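Sortase, SrtB family (Streptococcus pneumoniae PCS8235, PDB 4Y4Q) probably catalyses a transpeptidation of the sortase B type that contributes to formation of the Type II pilus. Local coordinates at residues D179-D184 with L197-S202. Numbering follows the deposited sequence.
Sequences DFNIYD and LDHLLS
Ile182 and Asn181, in the loop between strand 163-176 and helix 190-202, meet Leu200 and His199 on the last turn of that helix, the closest CA atoms being those of Ile182 and Leu200, 6.8 Å apart. No direct hydrogen bond joins the two backbones. The loop is coiled on itself: Asp179 O accepts from both Ile182 N and Tyr183 N, and an inverse gamma turn is centred on Tyr183. Asp179 OD1 adds weak bonds from Asn181 N and ND2. Ile182 reaches across with CD1 alone, which lies 3.7 Å from Leu200 CD1; the two side chains run nearly perpendicular. The same methyl comes up to the edge of the His199 imidazole, almost level with the ring, 3.9 Å from ND1. With its CG anti to the backbone N (chi1 177°), His199 holds its ring out toward the loop, where Asn181 CB approaches CE1 obliquely at 3.7 Å. One water bridges the two segments, donating to Asn181 O at 2.8 Å and lying 3.0 Å from His199 ND1. Within the helix, Ser202 OG donates to His199 O at 2.6 Å, in the carbonyl plane and on a lone pair. Tyr196 OH bonds Ile182 O, a second tie between helix and loop. Ile182 also packs on Leu220 and Ile234, and Leu200 on Leu173, so loop and helix end meet over the sortase beta-sheet. A small apolar contact thus lies beside a more exposed, water-bridged side at Asn181 and His199: the polar link from the Asn181 carbonyl to the imidazole runs through one water, while the direct touches are van der Waals.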
loop_
_atom_site.group_PDB
_atom_site.type_symbol
_atom_site.label_atom_id
_atom_site.label_comp_id
_atom_site.label_asym_id
_atom_site.label_seq_id
_atom_site.Cartn_x
_atom_site.Cartn_y
_atom_site.Cartn_z
ATOM N N ASP A 179 -6.643 -2.213 14.693
ATOM C CA ASP A 179 -5.488 -3.035 15.063
ATOM C C ASP A 179 -4.196 -2.218 14.970
ATOM O O ASP A 179 -3.534 -2.183 13.929
ATOM C CB ASP A 179 -5.385 -4.275 14.177
ATOM C CG ASP A 179 -4.373 -5.295 14.699
ATOM O OD1 ASP A 179 -3.411 -4.902 15.398
ATOM O OD2 ASP A 179 -4.544 -6.499 14.402
ATOM N N PHE A 180 -3.829 -1.570 16.065
ATOM C CA PHE A 180 -2.665 -0.690 16.056
ATOM C C PHE A 180 -1.349 -1.456 15.929
ATOM O O PHE A 180 -0.342 -0.879 15.564
ATOM C CB PHE A 180 -2.689 0.221 17.273
ATOM C CG PHE A 180 -3.963 0.989 17.402
ATOM C CD1 PHE A 180 -4.333 1.906 16.429
ATOM C CD2 PHE A 180 -4.812 0.778 18.477
ATOM C CE1 PHE A 180 -5.526 2.616 16.542
ATOM C CE2 PHE A 180 -6.002 1.491 18.597
ATOM C CZ PHE A 180 -6.356 2.407 17.635
ATOM N N ASN A 181 -1.363 -2.758 16.196
ATOM C CA ASN A 181 -0.185 -3.587 15.937
ATOM C C ASN A 181 0.251 -3.481 14.477
ATOM O O ASN A 181 1.426 -3.647 14.168
ATOM C CB ASN A 181 -0.477 -5.062 16.243
ATOM C CG ASN A 181 -0.626 -5.334 17.716
ATOM O OD1 ASN A 181 0.257 -5.005 18.509
ATOM N ND2 ASN A 181 -1.756 -5.925 18.099
ATOM N N ILE A 182 -0.710 -3.226 13.587
ATOM C CA ILE A 182 -0.458 -3.198 12.144
ATOM C C ILE A 182 -0.375 -1.767 11.613
ATOM O O ILE A 182 0.496 -1.427 10.803
ATOM C CB ILE A 182 -1.601 -3.883 11.396
ATOM C CG1 ILE A 182 -1.771 -5.326 11.886
ATOM C CG2 ILE A 182 -1.425 -3.728 9.856
ATOM C CD1 ILE A 182 -0.604 -6.224 11.595
ATOM N N TYR A 183 -1.317 -0.944 12.055
ATOM C CA TYR A 183 -1.411 0.444 11.627
ATOM C C TYR A 183 -0.575 1.335 12.541
ATOM O O TYR A 183 -1.116 2.182 13.255
ATOM C CB TYR A 183 -2.878 0.900 11.645
ATOM C CG TYR A 183 -3.751 0.198 10.615
ATOM C CD1 TYR A 183 -3.724 0.580 9.278
ATOM C CD2 TYR A 183 -4.590 -0.858 10.984
ATOM C CE1 TYR A 183 -4.519 -0.070 8.329
ATOM C CE2 TYR A 183 -5.380 -1.505 10.053
ATOM C CZ TYR A 183 -5.337 -1.103 8.724
ATOM O OH TYR A 183 -6.122 -1.737 7.788
ATOM N N ASP A 184 0.740 1.132 12.507
ATOM C CA ASP A 184 1.708 1.952 13.252
ATOM C C ASP A 184 2.783 2.334 12.248
ATOM O O ASP A 184 3.778 1.625 12.092
ATOM C CB ASP A 184 2.330 1.123 14.372
ATOM C CG ASP A 184 3.230 1.935 15.291
ATOM O OD1 ASP A 184 3.626 3.069 14.941
ATOM O OD2 ASP A 184 3.540 1.423 16.383
ATOM N N LEU A 197 7.755 -6.657 11.646
ATOM C CA LEU A 197 7.749 -7.547 10.486
ATOM C C LEU A 197 7.329 -8.952 10.899
ATOM O O LEU A 197 6.483 -9.575 10.249
ATOM C CB LEU A 197 9.152 -7.587 9.887
ATOM C CG LEU A 197 9.363 -7.762 8.390
ATOM C CD1 LEU A 197 8.445 -6.842 7.589
ATOM C CD2 LEU A 197 10.811 -7.443 8.102
ATOM N N ASP A 198 7.908 -9.435 11.997
ATOM C CA ASP A 198 7.644 -10.788 12.463
ATOM C C ASP A 198 6.163 -10.992 12.779
ATOM O O ASP A 198 5.595 -12.045 12.475
ATOM C CB ASP A 198 8.513 -11.121 13.679
ATOM C CG ASP A 198 9.957 -11.462 13.305
ATOM O OD1 ASP A 198 10.353 -11.221 12.147
ATOM O OD2 ASP A 198 10.695 -11.967 14.177
ATOM N N HIS A 199 5.536 -9.987 13.383
ATOM C CA HIS A 199 4.118 -10.089 13.725
ATOM C C HIS A 199 3.272 -10.004 12.462
ATOM O O HIS A 199 2.376 -10.828 12.249
ATOM C CB HIS A 199 3.683 -9.004 14.730
ATOM C CG HIS A 199 2.218 -9.036 15.038
ATOM N ND1 HIS A 199 1.309 -8.204 14.416
ATOM C CD2 HIS A 199 1.497 -9.829 15.866
ATOM C CE1 HIS A 199 0.091 -8.474 14.862
ATOM N NE2 HIS A 199 0.181 -9.457 15.740
ATOM N N LEU A 200 3.567 -9.005 11.633
ATOM C CA LEU A 200 2.878 -8.823 10.355
ATOM C C LEU A 200 2.802 -10.143 9.579
ATOM O O LEU A 200 1.730 -10.569 9.166
ATOM C CB LEU A 200 3.588 -7.750 9.531
ATOM C CG LEU A 200 2.888 -7.211 8.279
ATOM C CD1 LEU A 200 1.522 -6.616 8.619
ATOM C CD2 LEU A 200 3.763 -6.169 7.613
ATOM N N LEU A 201 3.935 -10.816 9.434
ATOM C CA LEU A 201 3.962 -12.093 8.740
ATOM C C LEU A 201 3.141 -13.174 9.452
ATOM O O LEU A 201 2.497 -13.994 8.803
ATOM C CB LEU A 201 5.414 -12.549 8.537
ATOM C CG LEU A 201 6.192 -11.669 7.548
ATOM C CD1 LEU A 201 7.702 -11.912 7.614
ATOM C CD2 LEU A 201 5.670 -11.878 6.117
ATOM N N SER A 202 3.149 -13.171 10.783
ATOM C CA SER A 202 2.503 -14.249 11.531
ATOM C C SER A 202 0.983 -14.252 11.381
ATOM O O SER A 202 0.348 -15.281 11.588
ATOM C CB SER A 202 2.889 -14.211 13.022
ATOM O OG SER A 202 2.449 -13.014 13.639
HETATM O O HOH W 1 3.076 -5.865 13.588
#